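Local structure of L-lysine 6-monooxygenase involved in desferrioxamine biosynthesis (Erwinia amylovora CFBP1430, 5O8P) at residues B[19-33]-B[402-416]. The protein probably hydroxylates one terminal amine of cadaverine, using FAD and NADPH, in the biosynthesis of the siderophore desferrioxamine. Numbering follows the deposited sequence.
Sequences FNLGLACLSEPVEGL and RNSVLLREITGREVY. With FAD (flavin-adenine dinucleotide), chain C.
Arg402 lays NH2 over the centre of the Phe19 ring, a cation-pi contact with CZ 4.5 Å from the ring centroid. The guanidinium stands steeply on the ring, the two planes 79° apart, so an N-H edge rather than a flat face meets the pi cloud. A bend at chi3 (35°) turns the guanidinium there, while a salt bridge to Glu385 and a hydrogen bond to Gln382 hold its other nitrogens. The ring also meets the cofactor, CE2 lying 3.2 Å from O5' of FAD; Arg402 is thus a second-shell residue behind a residue of the FAD pocket.

Two hydrogen bonds join the segments. Asn403 fits as a knob among Phe19, Gly22, Leu23 and Leu26, where ND2 gives a weak bond to Phe19 O (3.3 Å) and OD1 accepts from Gln382. Toward the C-terminal end of helix 19-27, Tyr416 OH donates to Leu26 O at 2.7 Å, using an in-plane lone pair of the carbonyl oxygen, while Leu26 CD2 makes a CH-pi contact over one face of the tyrosine ring.

The rest of the packing is mostly apolar. Leu407 places CG against Leu23 CD1 (3.7 Å) and CD2 against Leu33 CD2; in the loop after helix 19-27, Leu33 CD1 reaches Ile410 CG2, and Val30 CG2 meets Val415 CG1 (3.6 Å).

The axes of helices 19-27 and 402-410 cross at -55°, 9.8 Å apart. Helix 18-27, which follows strand 8-14 as in a Rossmann-like FAD domain, and the C-terminal helix 399-410 pack together beside the sheet, resting on Phe11 of strand 8-14, Phe37 of strand 35-38 and Phe380 of strand 379-381.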
loop_
_atom_site.group_PDB
_atom_site.type_symbol
_atom_site.label_atom_id
_atom_site.label_comp_id
_atom_site.label_asym_id
_atom_site.label_seq_id
_atom_site.Cartn_x
_atom_site.Cartn_y
_atom_site.Cartn_z
ATOM N N PHE B 19 -25.727 -9.450 15.229
ATOM C CA PHE B 19 -26.786 -8.443 15.106
ATOM C C PHE B 19 -27.616 -8.239 16.387
ATOM O O PHE B 19 -27.682 -7.119 16.886
ATOM C CB PHE B 19 -27.688 -8.732 13.898
ATOM C CG PHE B 19 -26.948 -8.763 12.602
ATOM C CD1 PHE B 19 -26.008 -7.769 12.279
ATOM C CD2 PHE B 19 -27.191 -9.748 11.679
ATOM C CE1 PHE B 19 -25.318 -7.790 11.092
ATOM C CE2 PHE B 19 -26.499 -9.760 10.473
ATOM C CZ PHE B 19 -25.556 -8.795 10.200
ATOM N N ASN B 20 -28.225 -9.294 16.931
ATOM C CA ASN B 20 -28.969 -9.152 18.200
ATOM C C ASN B 20 -28.067 -8.894 19.391
ATOM O O ASN B 20 -28.503 -8.266 20.341
ATOM C CB ASN B 20 -29.876 -10.344 18.496
ATOM C CG ASN B 20 -31.270 -10.203 17.904
ATOM O OD1 ASN B 20 -31.611 -9.182 17.337
ATOM N ND2 ASN B 20 -32.079 -11.241 18.031
ATOM N N LEU B 21 -26.819 -9.351 19.350
ATOM C CA LEU B 21 -25.856 -9.001 20.399
ATOM C C LEU B 21 -25.602 -7.497 20.364
ATOM O O LEU B 21 -25.433 -6.860 21.404
ATOM C CB LEU B 21 -24.543 -9.769 20.230
ATOM C CG LEU B 21 -23.474 -9.519 21.300
ATOM C CD1 LEU B 21 -23.987 -9.907 22.679
ATOM C CD2 LEU B 21 -22.171 -10.264 20.996
ATOM N N GLY B 22 -25.572 -6.931 19.158
ATOM C CA GLY B 22 -25.505 -5.483 18.979
ATOM C C GLY B 22 -26.697 -4.802 19.597
ATOM O O GLY B 22 -26.537 -3.955 20.477
ATOM N N LEU B 23 -27.893 -5.194 19.164
ATOM C CA LEU B 23 -29.137 -4.649 19.738
ATOM C C LEU B 23 -29.122 -4.702 21.264
ATOM O O LEU B 23 -29.563 -3.759 21.928
ATOM C CB LEU B 23 -30.366 -5.397 19.214
ATOM C CG LEU B 23 -31.745 -4.818 19.548
ATOM C CD1 LEU B 23 -31.818 -3.336 19.267
ATOM C CD2 LEU B 23 -32.817 -5.553 18.764
ATOM N N ALA B 24 -28.592 -5.796 21.812
ATOM C CA ALA B 24 -28.516 -5.973 23.255
ATOM C C ALA B 24 -27.624 -4.943 23.924
ATOM O O ALA B 24 -28.018 -4.377 24.950
ATOM C CB ALA B 24 -28.044 -7.373 23.595
ATOM N N CYS B 25 -26.440 -4.695 23.364
ATOM C CA CYS B 25 -25.552 -3.667 23.919
ATOM C C CYS B 25 -26.150 -2.276 23.791
ATOM O O CYS B 25 -25.972 -1.429 24.652
ATOM C CB CYS B 25 -24.206 -3.660 23.214
ATOM S SG CYS B 25 -23.308 -5.211 23.217
ATOM N N LEU B 26 -26.838 -2.033 22.689
ATOM C CA LEU B 26 -27.455 -0.740 22.467
ATOM C C LEU B 26 -28.674 -0.544 23.344
ATOM O O LEU B 26 -28.896 0.572 23.795
ATOM C CB LEU B 26 -27.797 -0.533 20.989
ATOM C CG LEU B 26 -26.579 -0.374 20.070
ATOM C CD1 LEU B 26 -27.010 -0.314 18.610
ATOM C CD2 LEU B 26 -25.773 0.863 20.431
ATOM N N SER B 27 -29.446 -1.612 23.598
ATOM C CA SER B 27 -30.680 -1.503 24.412
ATOM C C SER B 27 -30.453 -1.482 25.916
ATOM O O SER B 27 -31.240 -0.866 26.615
ATOM C CB SER B 27 -31.700 -2.588 24.059
ATOM O OG SER B 27 -31.163 -3.879 24.077
ATOM N N GLU B 28 -29.399 -2.133 26.417
ATOM C CA GLU B 28 -29.163 -2.215 27.876
ATOM C C GLU B 28 -29.265 -0.876 28.634
ATOM O O GLU B 28 -30.028 -0.797 29.597
ATOM C CB GLU B 28 -27.830 -2.893 28.220
ATOM C CG GLU B 28 -27.844 -3.584 29.589
ATOM C CD GLU B 28 -26.500 -4.160 30.026
ATOM O OE1 GLU B 28 -25.461 -3.581 29.633
ATOM O OE2 GLU B 28 -26.480 -5.181 30.773
ATOM N N PRO B 29 -28.537 0.179 28.196
ATOM C CA PRO B 29 -28.569 1.449 28.946
ATOM C C PRO B 29 -29.781 2.351 28.681
ATOM O O PRO B 29 -29.892 3.385 29.328
ATOM C CB PRO B 29 -27.294 2.151 28.477
ATOM C CG PRO B 29 -27.184 1.737 27.063
ATOM C CD PRO B 29 -27.695 0.312 26.993
ATOM N N VAL B 30 -30.677 1.974 27.770
ATOM C CA VAL B 30 -31.859 2.785 27.489
ATOM C C VAL B 30 -32.851 2.749 28.671
ATOM O O VAL B 30 -33.252 1.678 29.124
ATOM C CB VAL B 30 -32.550 2.324 26.185
ATOM C CG1 VAL B 30 -33.816 3.122 25.907
ATOM C CG2 VAL B 30 -31.585 2.444 25.015
ATOM N N GLU B 31 -33.238 3.933 29.155
ATOM C CA GLU B 31 -34.218 4.078 30.237
ATOM C C GLU B 31 -35.605 3.633 29.782
ATOM O O GLU B 31 -36.044 3.982 28.694
ATOM C CB GLU B 31 -34.282 5.537 30.723
ATOM C CG GLU B 31 -33.014 6.009 31.450
ATOM C CD GLU B 31 -32.963 5.630 32.937
ATOM O OE1 GLU B 31 -33.731 4.742 33.384
ATOM O OE2 GLU B 31 -32.143 6.226 33.674
ATOM N N GLY B 32 -36.287 2.882 30.638
ATOM C CA GLY B 32 -37.646 2.400 30.361
ATOM C C GLY B 32 -37.740 1.427 29.195
ATOM O O GLY B 32 -38.730 1.428 28.457
ATOM N N LEU B 33 -36.704 0.617 29.017
ATOM C CA LEU B 33 -36.708 -0.426 28.015
ATOM C C LEU B 33 -36.348 -1.726 28.694
ATOM O O LEU B 33 -35.224 -1.890 29.145
ATOM C CB LEU B 33 -35.704 -0.102 26.909
ATOM C CG LEU B 33 -35.733 -1.029 25.705
ATOM C CD1 LEU B 33 -37.108 -1.089 25.054
ATOM C CD2 LEU B 33 -34.698 -0.540 24.705
ATOM N N ARG B 402 -29.460 -0.507 11.500
ATOM C CA ARG B 402 -30.708 -1.269 11.639
ATOM C C ARG B 402 -31.177 -1.311 13.110
ATOM O O ARG B 402 -32.339 -1.009 13.411
ATOM C CB ARG B 402 -30.565 -2.689 11.061
ATOM C CG ARG B 402 -31.885 -3.438 10.878
ATOM C CD ARG B 402 -31.749 -4.842 10.313
ATOM N NE ARG B 402 -30.528 -5.503 10.781
ATOM C CZ ARG B 402 -29.584 -6.055 10.019
ATOM N NH1 ARG B 402 -29.703 -6.142 8.695
ATOM N NH2 ARG B 402 -28.516 -6.588 10.604
ATOM N N ASN B 403 -30.257 -1.629 14.016
ATOM C CA ASN B 403 -30.556 -1.621 15.448
ATOM C C ASN B 403 -31.089 -0.266 15.936
ATOM O O ASN B 403 -32.010 -0.213 16.761
ATOM C CB ASN B 403 -29.318 -2.041 16.267
ATOM C CG ASN B 403 -29.017 -3.529 16.160
ATOM O OD1 ASN B 403 -29.926 -4.348 16.081
ATOM N ND2 ASN B 403 -27.737 -3.882 16.164
ATOM N N SER B 404 -30.535 0.821 15.404
ATOM C CA SER B 404 -31.000 2.162 15.757
ATOM C C SER B 404 -32.423 2.469 15.308
ATOM O O SER B 404 -33.111 3.229 16.010
ATOM C CB SER B 404 -30.050 3.229 15.225
ATOM O OG SER B 404 -28.828 3.172 15.926
ATOM N N VAL B 405 -32.861 1.905 14.173
ATOM C CA VAL B 405 -34.252 2.134 13.708
ATOM C C VAL B 405 -35.203 1.170 14.421
ATOM O O VAL B 405 -36.377 1.486 14.623
ATOM C CB VAL B 405 -34.461 2.130 12.141
ATOM C CG1 VAL B 405 -33.185 2.472 11.370
ATOM C CG2 VAL B 405 -35.052 0.833 11.617
ATOM N N LEU B 406 -34.702 -0.010 14.780
ATOM C CA LEU B 406 -35.472 -0.925 15.596
ATOM C C LEU B 406 -35.753 -0.270 16.923
ATOM O O LEU B 406 -36.904 -0.251 17.360
ATOM C CB LEU B 406 -34.733 -2.243 15.814
ATOM C CG LEU B 406 -34.578 -3.172 14.619
ATOM C CD1 LEU B 406 -33.801 -4.402 15.067
ATOM C CD2 LEU B 406 -35.917 -3.538 14.022
ATOM N N LEU B 407 -34.723 0.290 17.555
ATOM C CA LEU B 407 -34.926 0.965 18.840
ATOM C C LEU B 407 -35.873 2.147 18.730
ATOM O O LEU B 407 -36.626 2.407 19.650
ATOM C CB LEU B 407 -33.594 1.360 19.495
ATOM C CG LEU B 407 -32.880 0.155 20.121
ATOM C CD1 LEU B 407 -31.487 0.501 20.603
ATOM C CD2 LEU B 407 -33.693 -0.426 21.272
ATOM N N ARG B 408 -35.870 2.842 17.600
ATOM C CA ARG B 408 -36.810 3.952 17.371
ATOM C C ARG B 408 -38.266 3.471 17.294
ATOM O O ARG B 408 -39.176 4.136 17.792
ATOM C CB ARG B 408 -36.431 4.732 16.106
ATOM C CG ARG B 408 -37.141 6.065 15.950
ATOM C CD ARG B 408 -36.550 6.831 14.774
ATOM N NE ARG B 408 -36.864 6.153 13.508
ATOM C CZ ARG B 408 -36.160 6.226 12.373
ATOM N NH1 ARG B 408 -35.027 6.929 12.302
ATOM N NH2 ARG B 408 -36.582 5.544 11.308
ATOM N N GLU B 409 -38.491 2.321 16.677
ATOM C CA GLU B 409 -39.838 1.760 16.599
ATOM C C GLU B 409 -40.294 1.196 17.944
ATOM O O GLU B 409 -41.401 1.477 18.401
ATOM C CB GLU B 409 -39.903 0.678 15.537
ATOM C CG GLU B 409 -39.874 1.195 14.107
ATOM C CD GLU B 409 -41.108 1.991 13.709
ATOM O OE1 GLU B 409 -42.172 1.866 14.375
ATOM O OE2 GLU B 409 -40.994 2.748 12.728
ATOM N N ILE B 410 -39.419 0.406 18.564
ATOM C CA ILE B 410 -39.680 -0.199 19.864
ATOM C C ILE B 410 -40.008 0.861 20.906
ATOM O O ILE B 410 -41.074 0.821 21.501
ATOM C CB ILE B 410 -38.488 -1.054 20.332
ATOM C CG1 ILE B 410 -38.388 -2.329 19.487
ATOM C CG2 ILE B 410 -38.613 -1.407 21.814
ATOM C CD1 ILE B 410 -37.027 -2.989 19.548
ATOM N N THR B 411 -39.097 1.804 21.122
ATOM C CA THR B 411 -39.400 2.965 21.975
ATOM C C THR B 411 -39.656 4.033 20.991
ATOM O O THR B 411 -38.794 4.258 20.169
ATOM C CB THR B 411 -38.297 3.446 22.938
ATOM O OG1 THR B 411 -38.515 4.836 23.251
ATOM C CG2 THR B 411 -36.911 3.276 22.436
ATOM N N GLY B 412 -40.794 4.723 21.069
ATOM C CA GLY B 412 -41.146 5.757 20.060
ATOM C C GLY B 412 -40.175 6.913 19.811
ATOM O O GLY B 412 -40.213 7.502 18.758
ATOM N N ARG B 413 -39.320 7.242 20.781
ATOM C CA ARG B 413 -38.260 8.253 20.579
ATOM C C ARG B 413 -37.074 7.719 19.778
ATOM O O ARG B 413 -36.876 6.510 19.637
ATOM C CB ARG B 413 -37.786 8.864 21.899
ATOM C CG ARG B 413 -37.176 7.902 22.889
ATOM C CD ARG B 413 -36.951 8.601 24.206
ATOM N NE ARG B 413 -35.812 8.026 24.920
ATOM C CZ ARG B 413 -35.863 7.014 25.787
ATOM N NH1 ARG B 413 -37.017 6.417 26.089
ATOM N NH2 ARG B 413 -34.738 6.603 26.369
ATOM N N GLU B 414 -36.293 8.646 19.239
ATOM C CA GLU B 414 -35.089 8.308 18.484
ATOM C C GLU B 414 -33.912 8.213 19.438
ATOM O O GLU B 414 -33.231 9.190 19.694
ATOM C CB GLU B 414 -34.853 9.336 17.362
ATOM C CG GLU B 414 -33.550 9.167 16.585
ATOM C CD GLU B 414 -33.605 9.698 15.151
ATOM O OE1 GLU B 414 -34.582 9.336 14.458
ATOM O OE2 GLU B 414 -32.694 10.457 14.720
ATOM N N VAL B 415 -33.661 7.018 19.949
ATOM C CA VAL B 415 -32.700 6.843 21.047
ATOM C C VAL B 415 -31.273 7.091 20.594
ATOM O O VAL B 415 -30.510 7.743 21.276
ATOM C CB VAL B 415 -32.775 5.423 21.647
ATOM C CG1 VAL B 415 -31.811 5.277 22.824
ATOM C CG2 VAL B 415 -34.202 5.107 22.071
ATOM N N TYR B 416 -30.912 6.529 19.446
ATOM C CA TYR B 416 -29.624 6.778 18.824
ATOM C C TYR B 416 -29.913 7.413 17.481
ATOM O O TYR B 416 -30.759 6.893 16.737
ATOM C CB TYR B 416 -28.887 5.475 18.634
ATOM C CG TYR B 416 -28.523 4.804 19.924
ATOM C CD1 TYR B 416 -27.443 5.236 20.678
ATOM C CD2 TYR B 416 -29.258 3.723 20.392
ATOM C CE1 TYR B 416 -27.098 4.602 21.859
ATOM C CE2 TYR B 416 -28.912 3.075 21.567
ATOM C CZ TYR B 416 -27.824 3.519 22.296
ATOM O OH TYR B 416 -27.462 2.888 23.465
HETATM P PA FAD C . -25.843 -15.985 13.650
HETATM O O1A FAD C . -24.456 -16.446 14.057
HETATM O O2A FAD C . -26.600 -16.757 12.597
HETATM O O5B FAD C . -26.696 -15.941 15.021
HETATM C C5B FAD C . -27.906 -16.670 15.199
HETATM C C4B FAD C . -28.052 -17.252 16.600
HETATM O O4B FAD C . -29.431 -17.575 16.836
HETATM C C3B FAD C . -27.270 -18.549 16.781
HETATM O O3B FAD C . -26.538 -18.480 18.012
HETATM C C2B FAD C . -28.334 -19.646 16.756
HETATM O O2B FAD C . -28.019 -20.788 17.560
HETATM C C1B FAD C . -29.547 -18.924 17.310
HETATM N N9A FAD C . -30.870 -19.537 17.010
HETATM C C8A FAD C . -31.375 -19.929 15.821
HETATM N N7A FAD C . -32.628 -20.438 15.982
HETATM C C5A FAD C . -32.939 -20.372 17.294
HETATM C C6A FAD C . -34.090 -20.734 18.167
HETATM N N6A FAD C . -35.212 -21.292 17.650
HETATM N N1A FAD C . -33.988 -20.485 19.499
HETATM C C2A FAD C . -32.882 -19.932 20.042
HETATM N N3A FAD C . -31.803 -19.590 19.311
HETATM C C4A FAD C . -31.773 -19.777 17.963
HETATM N N1 FAD C . -20.046 -10.009 7.652
HETATM C C2 FAD C . -19.300 -8.882 7.798
HETATM O O2 FAD C . -19.880 -7.777 7.707
HETATM N N3 FAD C . -17.971 -8.921 8.043
HETATM C C4 FAD C . -17.301 -10.083 8.151
HETATM O O4 FAD C . -16.075 -10.092 8.372
HETATM C C4X FAD C . -18.044 -11.359 8.004
HETATM N N5 FAD C . -17.431 -12.559 8.105
HETATM C C5X FAD C . -18.137 -13.705 7.963
HETATM C C6 FAD C . -17.451 -14.912 8.074
HETATM C C7 FAD C . -18.110 -16.132 7.941
HETATM C C7M FAD C . -17.344 -17.426 8.063
HETATM C C8 FAD C . -19.578 -16.136 7.675
HETATM C C8M FAD C . -20.314 -17.441 7.526
HETATM C C9 FAD C . -20.274 -14.933 7.557
HETATM C C9A FAD C . -19.621 -13.693 7.691
HETATM N N10 FAD C . -20.295 -12.429 7.583
HETATM C C10 FAD C . -19.507 -11.253 7.735
HETATM C "C1'" FAD C . -21.754 -12.283 7.327
HETATM C "C2'" FAD C . -22.574 -12.123 8.628
HETATM O "O2'" FAD C . -21.954 -11.154 9.499
HETATM C "C3'" FAD C . -22.790 -13.441 9.396
HETATM O "O3'" FAD C . -23.504 -14.384 8.582
HETATM C "C4'" FAD C . -23.553 -13.261 10.715
HETATM O "O4'" FAD C . -23.203 -14.317 11.616
HETATM C "C5'" FAD C . -25.068 -13.257 10.528
HETATM O "O5'" FAD C . -25.671 -12.579 11.632
HETATM P P FAD C . -26.712 -13.338 12.583
HETATM O O1P FAD C . -27.114 -12.385 13.690
HETATM O O2P FAD C . -27.748 -13.870 11.633
HETATM O O3P FAD C . -25.665 -14.438 13.170
#